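Local coordinates for mandelate racemase/muconate lactonizing protein (Thermobispora bispora, PDB 3VC5) that probably catalyses the magnesium-dependent dehydration of D-glucarate to 5-dehydro-4-deoxy-D-glucarate, as a member of the mandelate racemase/muconate lactonizing enzyme family, at residues V30-F35 / A75-V80; I55-T60 / L401-L406; H96-R101 / R129-F134; I110-H115 / G119-V124; G316-S321 / T351-A356. All blocks are in the same frame, centred on the assembly; numbering follows the deposited sequence. Where two conformers were deposited one is given.

Contact 1 of 5, residues V30-F35 / A75-V80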
# COMPACT_ATOMS: atom_id res chain seq x y z
N VAL A 30 6.91 -1.85 28.56
CA VAL A 30 7.32 -0.57 28.02
C VAL A 30 8.43 -0.00 28.87
O VAL A 30 8.25 0.18 30.07
CB VAL A 30 6.12 0.43 27.98
CG1 VAL A 30 6.62 1.80 27.46
CG2 VAL A 30 4.98 -0.11 27.12
N THR A 31 9.60 0.24 28.26
CA THR A 31 10.80 0.66 28.97
C THR A 31 11.47 1.89 28.37
O THR A 31 12.05 1.81 27.28
CB THR A 31 11.83 -0.49 29.00
OG1 THR A 31 11.17 -1.68 29.46
CG2 THR A 31 13.01 -0.16 29.95
N PRO A 32 11.39 3.04 29.07
CA PRO A 32 12.11 4.20 28.53
C PRO A 32 13.60 4.02 28.77
O PRO A 32 14.01 3.47 29.81
CB PRO A 32 11.53 5.37 29.33
CG PRO A 32 11.14 4.74 30.70
CD PRO A 32 10.71 3.33 30.36
N VAL A 33 14.42 4.50 27.83
CA VAL A 33 15.89 4.35 27.92
C VAL A 33 16.52 5.67 27.52
O VAL A 33 15.89 6.51 26.81
CB VAL A 33 16.42 3.23 26.98
CG1 VAL A 33 15.93 1.85 27.43
CG2 VAL A 33 16.06 3.51 25.50
N ALA A 34 17.75 5.89 27.99
CA ALA A 34 18.53 7.06 27.54
C ALA A 34 19.91 6.58 27.21
O ALA A 34 20.43 5.65 27.86
CB ALA A 34 18.58 8.15 28.62
N PHE A 35 20.53 7.21 26.21
CA PHE A 35 21.90 6.83 25.83
C PHE A 35 22.66 8.08 25.37
O PHE A 35 22.05 9.11 25.10
CB PHE A 35 21.89 5.72 24.77
CG PHE A 35 20.94 6.00 23.63
CD1 PHE A 35 21.37 6.76 22.53
CD2 PHE A 35 19.64 5.46 23.64
CE1 PHE A 35 20.47 7.05 21.46
CE2 PHE A 35 18.76 5.71 22.60
CZ PHE A 35 19.18 6.50 21.50
N ALA A 75 5.53 12.97 26.82
CA ALA A 75 4.14 12.91 26.40
C ALA A 75 3.88 11.68 25.52
O ALA A 75 2.82 11.02 25.62
CB ALA A 75 3.74 14.19 25.69
N HIS A 76 4.84 11.37 24.67
CA HIS A 76 4.74 10.18 23.84
C HIS A 76 4.83 8.91 24.68
O HIS A 76 4.01 7.99 24.49
CB HIS A 76 5.85 10.17 22.78
CG HIS A 76 5.76 9.02 21.81
ND1 HIS A 76 4.72 8.89 20.92
CD2 HIS A 76 6.58 7.97 21.59
CE1 HIS A 76 4.91 7.82 20.18
NE2 HIS A 76 6.03 7.22 20.59
N LEU A 77 5.84 8.83 25.54
CA LEU A 77 5.98 7.70 26.45
C LEU A 77 4.66 7.42 27.19
O LEU A 77 4.24 6.26 27.35
CB LEU A 77 7.10 8.00 27.46
CG LEU A 77 7.28 7.03 28.63
CD1 LEU A 77 7.60 5.61 28.15
CD2 LEU A 77 8.42 7.58 29.55
N GLU A 78 4.00 8.48 27.67
CA GLU A 78 2.72 8.31 28.39
C GLU A 78 1.64 7.66 27.53
O GLU A 78 0.87 6.80 28.00
CB GLU A 78 2.22 9.64 28.97
CG GLU A 78 3.10 10.17 30.09
CD GLU A 78 2.73 11.59 30.51
OE1 GLU A 78 1.92 12.24 29.78
OE2 GLU A 78 3.25 12.04 31.55
N GLN A 79 1.58 8.06 26.27
CA GLN A 79 0.62 7.47 25.33
C GLN A 79 0.96 6.03 25.01
O GLN A 79 0.05 5.18 24.92
CB GLN A 79 0.51 8.29 24.03
CG GLN A 79 -0.09 9.68 24.23
CD GLN A 79 -1.45 9.72 24.95
OE1 GLN A 79 -1.66 10.55 25.86
NE2 GLN A 79 -2.38 8.84 24.55
N VAL A 80 2.25 5.72 24.88
CA VAL A 80 2.66 4.36 24.58
C VAL A 80 2.30 3.46 25.77
O VAL A 80 1.80 2.34 25.58
CB VAL A 80 4.16 4.29 24.23
CG1 VAL A 80 4.65 2.84 24.09
CG2 VAL A 80 4.45 5.06 22.92
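With CG1 of V30 swung opposite its own backbone N (chi1 177°) and CG of L77 turned the same way (171°), the two side chains lie alongside each other, pointing opposite ways, and meet methyl to methyl. V30 CG1 lies 4.0 Å from L77 CD1. The same valine methyl is shared by V80, about one helical turn further on, whose CG1 also stands 4.0 Å from V30 CG1. L77 then uses its other branch on the proline: L77 CD2 sits 3.8 Å from P32 CB, and the proline CG is a little further from the same methyl. L77 is thus forked across the strand: CD1 reaches V30 and also borders P32 CB, while CD2 lies against P32 alone, the two strand residues being two apart and therefore on the same face of the sheet. An alanine here would lose both methyls and would probably open a gap beside P32 and V30, leaving V80 as the one remaining neighbour of V30 from segment 75-80. The contact consists of carbon against carbon, at van der Waals spacing. Around it, Y413 of helix 403-415 packs on both P32 and L77, while F134 of helix 123-146 touches V80, so helices flank the pair. The helix runs nearly antiparallel to the strand, at 164° between the short axes, which come within 9.7 Å of each other. This is an edge strand of a three-stranded antiparallel sheet covered by the helix that follows its last strand, the alpha+beta N-terminal capping domain characteristic of the enolase superfamily.

Contact 2 of 5, residues I55-T60 / L401-L406; sequences IVEVVT and LDRDAL
E57 OE1 is gripped by two arginines: R403 NH1 donates to it at 2.9 Å, nearly straight at 166°, and R29 on the adjoining strand makes a second salt bridge to the same oxygen. The other carboxylate oxygen, E57 OE2, takes R403 NH2 at 2.8 Å, along a more bent path. The guanidinium therefore meets the carboxylate end-on, one nitrogen to each oxygen, and both oxygens use their syn lone pairs. The two planes are 25° apart; OE1 lies in the guanidinium plane and OE2 is tilted from it. The glutamate is fully extended and the arginine runs straight from CG to NE, which lets the exposed arginine come in across the acid at about a right angle. Two positive partners would probably favour the ionised form of E57. L401 CD2 also rests 3.8 Å from E57 OE1, and L406 CD1 touches I55 CG1 at the same separation. At the helix start, the N-cap residue D402 accepts A405 N through OD1 at 3.0 Å, from above the carboxylate plane. The central strand of the N-terminal sheet is thus joined to a helix from the C-terminal part of the chain, which returns to complete the alpha+beta capping domain, as in the enolase superfamily.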
# COMPACT_ATOMS: atom_id res chain seq x y z
N ILE A 55 11.56 1.47 24.52
CA ILE A 55 11.58 0.11 24.03
C ILE A 55 10.29 -0.61 24.40
O ILE A 55 9.83 -0.55 25.54
CB ILE A 55 12.79 -0.65 24.62
CG1 ILE A 55 14.06 0.17 24.35
CG2 ILE A 55 12.85 -2.08 24.08
CD1 ILE A 55 14.36 0.48 22.92
N VAL A 56 9.71 -1.29 23.42
CA VAL A 56 8.49 -2.06 23.67
C VAL A 56 8.73 -3.54 23.42
O VAL A 56 9.34 -3.92 22.43
CB VAL A 56 7.35 -1.56 22.71
CG1 VAL A 56 6.15 -2.50 22.74
CG2 VAL A 56 6.96 -0.14 23.07
N GLU A 57 8.24 -4.39 24.33
CA GLU A 57 8.33 -5.82 24.12
C GLU A 57 6.96 -6.44 24.29
O GLU A 57 6.36 -6.35 25.38
CB GLU A 57 9.34 -6.46 25.10
CG GLU A 57 9.53 -7.97 24.81
CD GLU A 57 10.56 -8.63 25.70
OE1 GLU A 57 10.71 -8.22 26.89
OE2 GLU A 57 11.22 -9.59 25.21
N VAL A 58 6.44 -7.04 23.21
CA VAL A 58 5.13 -7.66 23.22
C VAL A 58 5.34 -9.14 23.47
O VAL A 58 6.22 -9.75 22.86
CB VAL A 58 4.39 -7.45 21.84
CG1 VAL A 58 3.09 -8.28 21.79
CG2 VAL A 58 4.09 -5.95 21.63
N VAL A 59 4.54 -9.71 24.37
CA VAL A 59 4.66 -11.12 24.72
C VAL A 59 3.31 -11.79 24.51
O VAL A 59 2.29 -11.33 25.05
CB VAL A 59 5.07 -11.32 26.20
CG1 VAL A 59 5.44 -12.78 26.45
CG2 VAL A 59 6.26 -10.39 26.57
N THR A 60 3.29 -12.86 23.73
CA THR A 60 2.07 -13.63 23.51
C THR A 60 1.78 -14.60 24.64
O THR A 60 2.64 -14.88 25.51
CB THR A 60 2.13 -14.43 22.19
OG1 THR A 60 3.05 -15.52 22.32
CG2 THR A 60 2.57 -13.53 21.02
N LEU A 401 16.89 -9.24 22.24
CA LEU A 401 17.01 -8.30 23.34
C LEU A 401 18.09 -8.76 24.34
O LEU A 401 18.14 -9.93 24.74
CB LEU A 401 15.67 -8.20 24.06
CG LEU A 401 15.60 -7.13 25.15
CD1 LEU A 401 15.87 -5.73 24.56
CD2 LEU A 401 14.25 -7.20 25.87
N ASP A 402 18.97 -7.84 24.72
CA ASP A 402 19.94 -8.07 25.78
C ASP A 402 19.35 -7.40 27.01
O ASP A 402 19.36 -6.15 27.13
CB ASP A 402 21.27 -7.42 25.41
CG ASP A 402 22.34 -7.62 26.48
OD1 ASP A 402 22.03 -7.65 27.69
OD2 ASP A 402 23.51 -7.73 26.09
N ARG A 403 18.78 -8.20 27.92
CA ARG A 403 18.02 -7.60 29.02
C ARG A 403 18.87 -6.81 30.00
O ARG A 403 18.42 -5.84 30.59
CB ARG A 403 17.19 -8.68 29.74
CG ARG A 403 16.11 -9.33 28.85
CD ARG A 403 15.26 -10.37 29.57
NE ARG A 403 14.43 -11.01 28.55
CZ ARG A 403 13.35 -10.44 28.01
NH1 ARG A 403 12.94 -9.25 28.46
NH2 ARG A 403 12.68 -11.05 27.05
N ASP A 404 20.12 -7.23 30.20
CA ASP A 404 21.02 -6.43 31.03
C ASP A 404 21.26 -5.06 30.37
O ASP A 404 21.27 -4.02 31.07
CB ASP A 404 22.37 -7.15 31.20
CG ASP A 404 22.32 -8.28 32.22
OD1 ASP A 404 21.23 -8.52 32.80
OD2 ASP A 404 23.38 -8.93 32.44
N ALA A 405 21.49 -5.06 29.06
CA ALA A 405 21.78 -3.79 28.37
C ALA A 405 20.56 -2.86 28.47
O ALA A 405 20.70 -1.63 28.64
CB ALA A 405 22.15 -4.03 26.90
N LEU A 406 19.37 -3.45 28.36
CA LEU A 406 18.11 -2.68 28.53
C LEU A 406 18.08 -2.09 29.95
O LEU A 406 17.76 -0.92 30.13
CB LEU A 406 16.89 -3.58 28.31
CG LEU A 406 15.54 -2.85 28.43
CD1 LEU A 406 15.36 -1.77 27.36
CD2 LEU A 406 14.46 -3.92 28.33

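Contact 3 of 5, residues H96-R101 / R129-F134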
# COMPACT_ATOMS: atom_id res chain seq x y z
N HIS A 96 -5.20 -4.09 12.10
CA HIS A 96 -6.24 -3.07 11.97
C HIS A 96 -6.93 -2.83 13.31
O HIS A 96 -7.19 -1.69 13.70
CB HIS A 96 -7.28 -3.43 10.90
CG HIS A 96 -6.73 -3.53 9.51
ND1 HIS A 96 -5.98 -2.53 8.92
CD2 HIS A 96 -6.83 -4.51 8.58
CE1 HIS A 96 -5.63 -2.90 7.70
NE2 HIS A 96 -6.13 -4.10 7.47
N ARG A 97 -7.22 -3.91 14.04
CA ARG A 97 -7.86 -3.79 15.34
C ARG A 97 -6.93 -3.11 16.36
O ARG A 97 -7.37 -2.28 17.15
CB ARG A 97 -8.27 -5.17 15.82
CG ARG A 97 -9.30 -5.16 16.91
CD ARG A 97 -9.96 -6.55 17.10
NE ARG A 97 -10.91 -6.52 18.20
CZ ARG A 97 -11.35 -7.59 18.85
NH1 ARG A 97 -10.92 -8.79 18.52
NH2 ARG A 97 -12.23 -7.45 19.84
N ILE A 98 -5.66 -3.49 16.36
CA ILE A 98 -4.70 -2.83 17.24
C ILE A 98 -4.58 -1.34 16.91
O ILE A 98 -4.54 -0.48 17.81
CB ILE A 98 -3.31 -3.54 17.15
CG1 ILE A 98 -3.41 -4.94 17.76
CG2 ILE A 98 -2.19 -2.71 17.82
CD1 ILE A 98 -2.22 -5.85 17.42
N TYR A 99 -4.55 -1.01 15.63
CA TYR A 99 -4.57 0.41 15.22
C TYR A 99 -5.79 1.17 15.78
O TYR A 99 -5.64 2.26 16.33
CB TYR A 99 -4.53 0.54 13.70
CG TYR A 99 -4.25 1.94 13.23
CD1 TYR A 99 -2.96 2.35 12.98
CD2 TYR A 99 -5.30 2.84 13.00
CE1 TYR A 99 -2.68 3.63 12.56
CE2 TYR A 99 -5.03 4.14 12.56
CZ TYR A 99 -3.72 4.52 12.33
OH TYR A 99 -3.48 5.81 11.90
N ARG A 100 -6.99 0.58 15.67
CA ARG A 100 -8.20 1.24 16.20
C ARG A 100 -8.13 1.39 17.73
O ARG A 100 -8.54 2.42 18.26
CB ARG A 100 -9.47 0.47 15.80
CG ARG A 100 -9.80 0.57 14.32
CD ARG A 100 -11.25 0.13 14.03
NE ARG A 100 -11.54 -1.16 14.65
CZ ARG A 100 -11.37 -2.34 14.06
NH1 ARG A 100 -10.91 -2.42 12.82
NH2 ARG A 100 -11.66 -3.45 14.73
N ARG A 101 -7.55 0.40 18.42
CA ARG A 101 -7.40 0.50 19.88
C ARG A 101 -6.44 1.63 20.25
O ARG A 101 -6.71 2.42 21.18
CB ARG A 101 -6.90 -0.85 20.44
CG ARG A 101 -6.78 -0.95 21.97
CD ARG A 101 -8.12 -0.93 22.73
NE ARG A 101 -9.09 -1.93 22.28
CZ ARG A 101 -9.17 -3.20 22.69
NH1 ARG A 101 -8.30 -3.71 23.56
NH2 ARG A 101 -10.13 -3.99 22.21
N ARG A 129 2.47 7.39 15.27
CA ARG A 129 3.67 7.32 16.12
C ARG A 129 3.50 6.32 17.27
O ARG A 129 4.42 5.51 17.58
CB ARG A 129 4.07 8.71 16.68
CG ARG A 129 4.65 9.64 15.63
CD ARG A 129 4.62 11.11 16.07
NE ARG A 129 4.82 11.25 17.51
CZ ARG A 129 5.87 11.82 18.08
NH1 ARG A 129 5.92 11.90 19.42
NH2 ARG A 129 6.86 12.33 17.34
N VAL A 130 2.32 6.31 17.88
CA VAL A 130 2.08 5.40 19.00
C VAL A 130 1.93 3.96 18.49
O VAL A 130 2.54 3.02 19.02
CB VAL A 130 0.89 5.84 19.84
CG1 VAL A 130 0.59 4.80 20.94
CG2 VAL A 130 1.20 7.23 20.46
N PHE A 131 1.21 3.80 17.40
CA PHE A 131 1.00 2.49 16.83
C PHE A 131 2.28 1.80 16.37
O PHE A 131 2.42 0.60 16.51
CB PHE A 131 0.06 2.64 15.65
CG PHE A 131 -0.17 1.36 14.85
CD1 PHE A 131 -0.95 0.30 15.37
CD2 PHE A 131 0.33 1.26 13.55
CE1 PHE A 131 -1.18 -0.84 14.62
CE2 PHE A 131 0.09 0.10 12.78
CZ PHE A 131 -0.68 -0.94 13.32
N ALA A 132 3.21 2.55 15.75
CA ALA A 132 4.33 1.92 15.11
C ALA A 132 5.15 1.06 16.05
O ALA A 132 5.65 0.03 15.60
CB ALA A 132 5.22 2.96 14.44
N ALA A 133 5.34 1.46 17.30
CA ALA A 133 6.14 0.60 18.21
C ALA A 133 5.50 -0.80 18.35
O ALA A 133 6.20 -1.85 18.38
CB ALA A 133 6.27 1.25 19.60
N PHE A 134 4.18 -0.83 18.43
CA PHE A 134 3.51 -2.11 18.58
C PHE A 134 3.49 -2.90 17.27
O PHE A 134 3.61 -4.14 17.27
CB PHE A 134 2.11 -1.85 19.09
CG PHE A 134 2.08 -1.04 20.36
CD1 PHE A 134 2.68 -1.51 21.53
CD2 PHE A 134 1.45 0.20 20.39
CE1 PHE A 134 2.65 -0.76 22.71
CE2 PHE A 134 1.43 0.96 21.55
CZ PHE A 134 2.01 0.48 22.72
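F131 meets helix 96-101 with one face of its ring, and Y99 lies over it. Y99 CD1 stands 3.5 Å from F131 CG, with the tyrosine ring edge turned to the phenylalanine face: a T-shaped pair, centroids 4.8 Å apart and planes at 74°. Y99 CB joins as a CH-pi donor, 4.1 Å from the centroid of the F131 ring. With CG of F131 opposite its backbone N (chi1 175°), the ring projects across to the other helix, where its rim meets a second residue: I98 CG2 lies 3.8 Å from F131 CE1, near the ring plane. One ring thus takes Y99 on its face and I98 at its edge. Replacement of F131 by alanine would probably leave the Y99 ring edge without its aromatic face and I98 CG2 without its neighbour. One turn on, F134 also faces this helix, packing on V102 further along it and on A83 of helix 74-85. The hydroxyl of Y99 is hydrogen-bonded to D128, just before the segment. The chemistry implies division of labour within one tyrosine: its ring joins the two helices through weakly polar aromatic contact, while its OH is satisfied at the margin, which should restrict how far the ring can swing.

Contact 4 of 5, residues I110-H115 / G119-V124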
# COMPACT_ATOMS: atom_id res chain seq x y z
N ILE A 110 -3.06 15.32 20.88
CA ILE A 110 -2.07 15.48 19.81
C ILE A 110 -0.71 15.77 20.46
O ILE A 110 -0.56 16.76 21.19
CB ILE A 110 -2.41 16.61 18.84
CG1 ILE A 110 -3.63 16.25 18.00
CG2 ILE A 110 -1.20 16.89 17.91
CD1 ILE A 110 -4.17 17.44 17.12
N VAL A 111 0.27 14.91 20.22
CA VAL A 111 1.56 15.03 20.89
C VAL A 111 2.45 15.85 19.99
O VAL A 111 2.65 15.51 18.80
CB VAL A 111 2.20 13.63 21.15
CG1 VAL A 111 3.64 13.77 21.68
CG2 VAL A 111 1.33 12.79 22.10
N THR A 112 2.97 16.95 20.52
CA THR A 112 3.83 17.83 19.74
C THR A 112 5.25 17.66 20.24
O THR A 112 5.48 17.18 21.34
CB THR A 112 3.41 19.27 19.92
OG1 THR A 112 3.42 19.59 21.32
CG2 THR A 112 2.02 19.46 19.34
N ASP A 113 6.21 18.05 19.42
CA ASP A 113 7.58 17.97 19.89
C ASP A 113 8.13 19.39 19.95
O ASP A 113 7.46 20.33 19.55
CB ASP A 113 8.43 16.98 19.06
CG ASP A 113 8.63 17.41 17.63
OD1 ASP A 113 8.94 18.61 17.42
OD2 ASP A 113 8.50 16.54 16.72
N MET A 114 9.31 19.56 20.53
CA MET A 114 9.83 20.92 20.75
C MET A 114 10.76 21.45 19.64
O MET A 114 11.15 22.61 19.66
CB MET A 114 10.54 20.97 22.12
CG MET A 114 9.62 20.61 23.30
SD MET A 114 10.48 20.74 24.88
CE MET A 114 10.50 22.53 25.10
N HIS A 115 11.09 20.61 18.66
CA HIS A 115 12.16 20.95 17.70
C HIS A 115 11.57 21.15 16.33
O HIS A 115 12.05 21.97 15.55
CB HIS A 115 13.25 19.84 17.66
CG HIS A 115 12.69 18.44 17.61
ND1 HIS A 115 12.52 17.73 16.43
CD2 HIS A 115 12.31 17.60 18.61
CE1 HIS A 115 12.01 16.54 16.71
NE2 HIS A 115 11.87 16.44 18.02
N GLY A 119 8.40 17.90 11.04
CA GLY A 119 7.18 18.56 10.59
C GLY A 119 6.12 18.69 11.68
O GLY A 119 6.38 18.41 12.86
N SER A 120 4.93 19.11 11.26
CA SER A 120 3.86 19.38 12.20
C SER A 120 3.29 18.13 12.85
O SER A 120 3.46 17.02 12.34
CB SER A 120 2.70 20.12 11.51
OG SER A 120 3.19 21.10 10.63
N SER A 121 2.64 18.34 13.97
CA SER A 121 1.91 17.30 14.68
C SER A 121 0.47 17.27 14.18
O SER A 121 -0.07 18.30 13.72
CB SER A 121 1.90 17.61 16.18
OG SER A 121 3.23 17.73 16.67
N SER A 122 -0.17 16.11 14.31
CA SER A 122 -1.56 15.99 13.92
C SER A 122 -2.12 14.77 14.63
O SER A 122 -1.38 13.98 15.23
CB SER A 122 -1.71 15.79 12.42
OG SER A 122 -1.00 14.64 11.98
N ARG A 123 -3.43 14.60 14.53
CA ARG A 123 -4.06 13.43 15.13
C ARG A 123 -3.55 12.13 14.51
O ARG A 123 -3.17 11.21 15.25
CB ARG A 123 -5.58 13.47 15.00
CG ARG A 123 -6.26 12.24 15.61
CD ARG A 123 -6.38 12.35 17.13
NE ARG A 123 -7.62 13.01 17.55
CZ ARG A 123 -7.68 14.09 18.33
NH1 ARG A 123 -6.55 14.63 18.78
NH2 ARG A 123 -8.85 14.62 18.67
N VAL A 124 -3.54 12.05 13.18
CA VAL A 124 -3.12 10.80 12.54
C VAL A 124 -1.65 10.56 12.83
O VAL A 124 -1.27 9.44 13.11
CB VAL A 124 -3.41 10.77 11.01
CG1 VAL A 124 -2.74 9.59 10.33
CG2 VAL A 124 -4.93 10.80 10.78
O HOH W 1 1.87 14.39 15.91
O HOH W 2 8.62 17.52 14.25
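I110 brings its branches onto two residues of 119-124. I110 CG2, opposite the backbone N, rests 3.6 Å from S121 CB, while I110 CG1 comes within 3.4 Å of R123 NH1, meeting the guanidinium obliquely. The arginine chain is folded at chi2 and chi3, which carries its head back over the isoleucine although the side chain sets out in the other direction; NH1 also makes weak hydrogen bonds to the carbonyl oxygens of A108 and N109. The V111 side chain turns from 119-124 and packs on A75 and Q79 of helix 74-85, while V111 O faces it. S121 OG lies 3.1 Å from V111 O, and water 1 donates to that same oxygen while accepting from S122 N at 3.1 Å. The chain here is the connection from helix 95-106 into helix 123-146 in the N-terminal domain, doubling back on itself, with S122 as the N-cap of the second helix: its OG accepts from K125 N. T112 follows, its CG2 3.4 Å from S121 OG, so the serine oxygen borders a methyl as well as the carbonyl. D113 forms an Asx turn, OD1 accepting from H115 N and also from G116 N. D113 OD2 looks the other way, to water 2, which donates to it at 2.7 Å and to G119 O at 2.8 Å, a water bridge between the two segments. The D113 side chain is about 9 Å from that of H338, a predicted proton acceptor. At H115 the ring lies over D113 OD1, one face toward it, and ND1 is hydrogen-bonded to L117 N.

Contact 5 of 5, residues G316-S321 / T351-A356; sequences GGLVRS and THLAAA
L353 packs against L318 and S321 in the C-terminal barrel domain of the enolase superfamily, where helices 318-330 and 344-355 lie side by side on the outside of the modified TIM barrel. The tight part of the contact gathers round the two methyls of L353. L353 CD1 sits 3.5 Å from L318 O, and L353 CD2 lies 3.8 Å from S321 CB, with CD1 only slightly further from that same carbon. With CG opposite its backbone N (chi1 170°), L353 reaches straight across to the first turn of helix 318-330, so its fork spans the residues one turn apart. The looser part is the leucine-to-leucine pairing: L318 CD2 approaches L353 CB at 4.1 Å, the two side chains crossing at a slant. L318 instead has further neighbours in V136 and L139 of helix 123-146, so it lies between two helices. No solvent-facing side is evident among the touching residues, all three of them buried; the partly exposed members of 316-321, V319 and R320, point elsewhere, R320 into a salt bridge with D128. Beyond L353 the end of helix 344-355 reaches the dimer: the A356 oxygen takes a weak hydrogen bond from H96 of the second subunit. The start of helix 318-330 is held by E135, whose carboxylate accepts from the backbone N of L318 and of V319. Within the first turn, S321 turns its hydroxyl back to the N-cap residue, so that G317 O is gripped from opposite faces of its plane, by S321 N at 3.1 Å and by S321 OG at 2.7 Å.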
# COMPACT_ATOMS: atom_id res chain seq x y z
N GLY A 316 3.59 5.24 10.68
CA GLY A 316 2.68 4.23 11.22
C GLY A 316 3.09 2.79 11.01
O GLY A 316 2.22 1.90 10.91
N GLY A 317 4.39 2.51 11.05
CA GLY A 317 4.83 1.13 10.99
C GLY A 317 5.30 0.68 9.61
O GLY A 317 5.24 1.46 8.62
N LEU A 318 5.75 -0.57 9.53
CA LEU A 318 6.33 -1.04 8.28
C LEU A 318 5.31 -1.20 7.13
O LEU A 318 5.58 -0.82 5.99
CB LEU A 318 7.11 -2.33 8.49
CG LEU A 318 8.06 -2.31 9.70
CD1 LEU A 318 8.92 -3.56 9.64
CD2 LEU A 318 8.95 -1.05 9.72
N VAL A 319 4.18 -1.83 7.42
CA VAL A 319 3.19 -2.03 6.37
C VAL A 319 2.65 -0.71 5.83
O VAL A 319 2.63 -0.52 4.59
CB VAL A 319 2.04 -2.96 6.85
CG1 VAL A 319 0.99 -3.09 5.76
CG2 VAL A 319 2.62 -4.31 7.20
N ARG A 320 2.27 0.22 6.71
CA ARG A 320 1.77 1.52 6.23
C ARG A 320 2.85 2.24 5.41
O ARG A 320 2.56 2.85 4.38
CB ARG A 320 1.27 2.40 7.38
CG ARG A 320 -0.10 2.01 7.93
CD ARG A 320 -0.60 2.89 9.07
NE ARG A 320 -0.61 4.34 8.85
CZ ARG A 320 -1.69 5.06 8.56
NH1 ARG A 320 -2.86 4.44 8.42
NH2 ARG A 320 -1.61 6.40 8.41
N SER A 321 4.10 2.13 5.86
CA SER A 321 5.21 2.75 5.13
C SER A 321 5.32 2.13 3.73
O SER A 321 5.56 2.86 2.75
CB SER A 321 6.53 2.62 5.89
OG SER A 321 6.49 3.37 7.09
N THR A 351 15.82 -1.76 8.18
CA THR A 351 16.50 -2.59 7.20
C THR A 351 15.55 -3.58 6.52
O THR A 351 15.59 -3.73 5.31
CB THR A 351 17.71 -3.29 7.87
OG1 THR A 351 18.62 -2.28 8.34
CG2 THR A 351 18.42 -4.24 6.89
N HIS A 352 14.69 -4.24 7.30
CA HIS A 352 13.70 -5.13 6.68
C HIS A 352 12.76 -4.34 5.78
O HIS A 352 12.42 -4.81 4.68
CB HIS A 352 12.88 -5.89 7.75
CG HIS A 352 13.63 -7.00 8.40
ND1 HIS A 352 13.66 -8.28 7.88
CD2 HIS A 352 14.37 -7.04 9.55
CE1 HIS A 352 14.40 -9.05 8.67
NE2 HIS A 352 14.84 -8.32 9.68
N LEU A 353 12.33 -3.17 6.23
CA LEU A 353 11.41 -2.36 5.41
C LEU A 353 12.10 -1.98 4.09
O LEU A 353 11.56 -2.19 2.99
CB LEU A 353 10.99 -1.10 6.17
CG LEU A 353 10.22 -0.03 5.36
CD1 LEU A 353 8.88 -0.59 4.81
CD2 LEU A 353 9.99 1.20 6.23
N ALA A 354 13.30 -1.40 4.18
CA ALA A 354 13.99 -0.99 2.95
C ALA A 354 14.33 -2.19 2.04
O ALA A 354 14.23 -2.09 0.81
CB ALA A 354 15.26 -0.21 3.27
N ALA A 355 14.74 -3.32 2.63
CA ALA A 355 15.12 -4.48 1.82
C ALA A 355 13.96 -5.03 1.00
O ALA A 355 14.17 -5.57 -0.10
CB ALA A 355 15.72 -5.61 2.72
N ALA A 356 12.75 -4.92 1.54
CA ALA A 356 11.57 -5.57 0.96
C ALA A 356 10.68 -4.58 0.23
O ALA A 356 9.57 -4.95 -0.16
CB ALA A 356 10.74 -6.29 2.07

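How the contacts relate
Contacts 1 to 4 are built round the N-terminal domain, and contact 5 lies in the barrel domain. Contacts 1 and 2 share one sheet, T31 O lying 2.8 Å from I55 N in a probable hydrogen bond. Helix 123-146 connects contacts 3 and 4, whose centres are about 17 Å apart, and V80 O of contact 1 packs on F134 CZ of contact 3 at 3.4 Å. Between domains, F131 CD2 of contact 3 meets G316 O of contact 5 at 3.3 Å. Contacts 4 and 5 come nearest the active site, with D113 and S321 side chains about 9 and 10 Å from that of H338, a predicted proton acceptor.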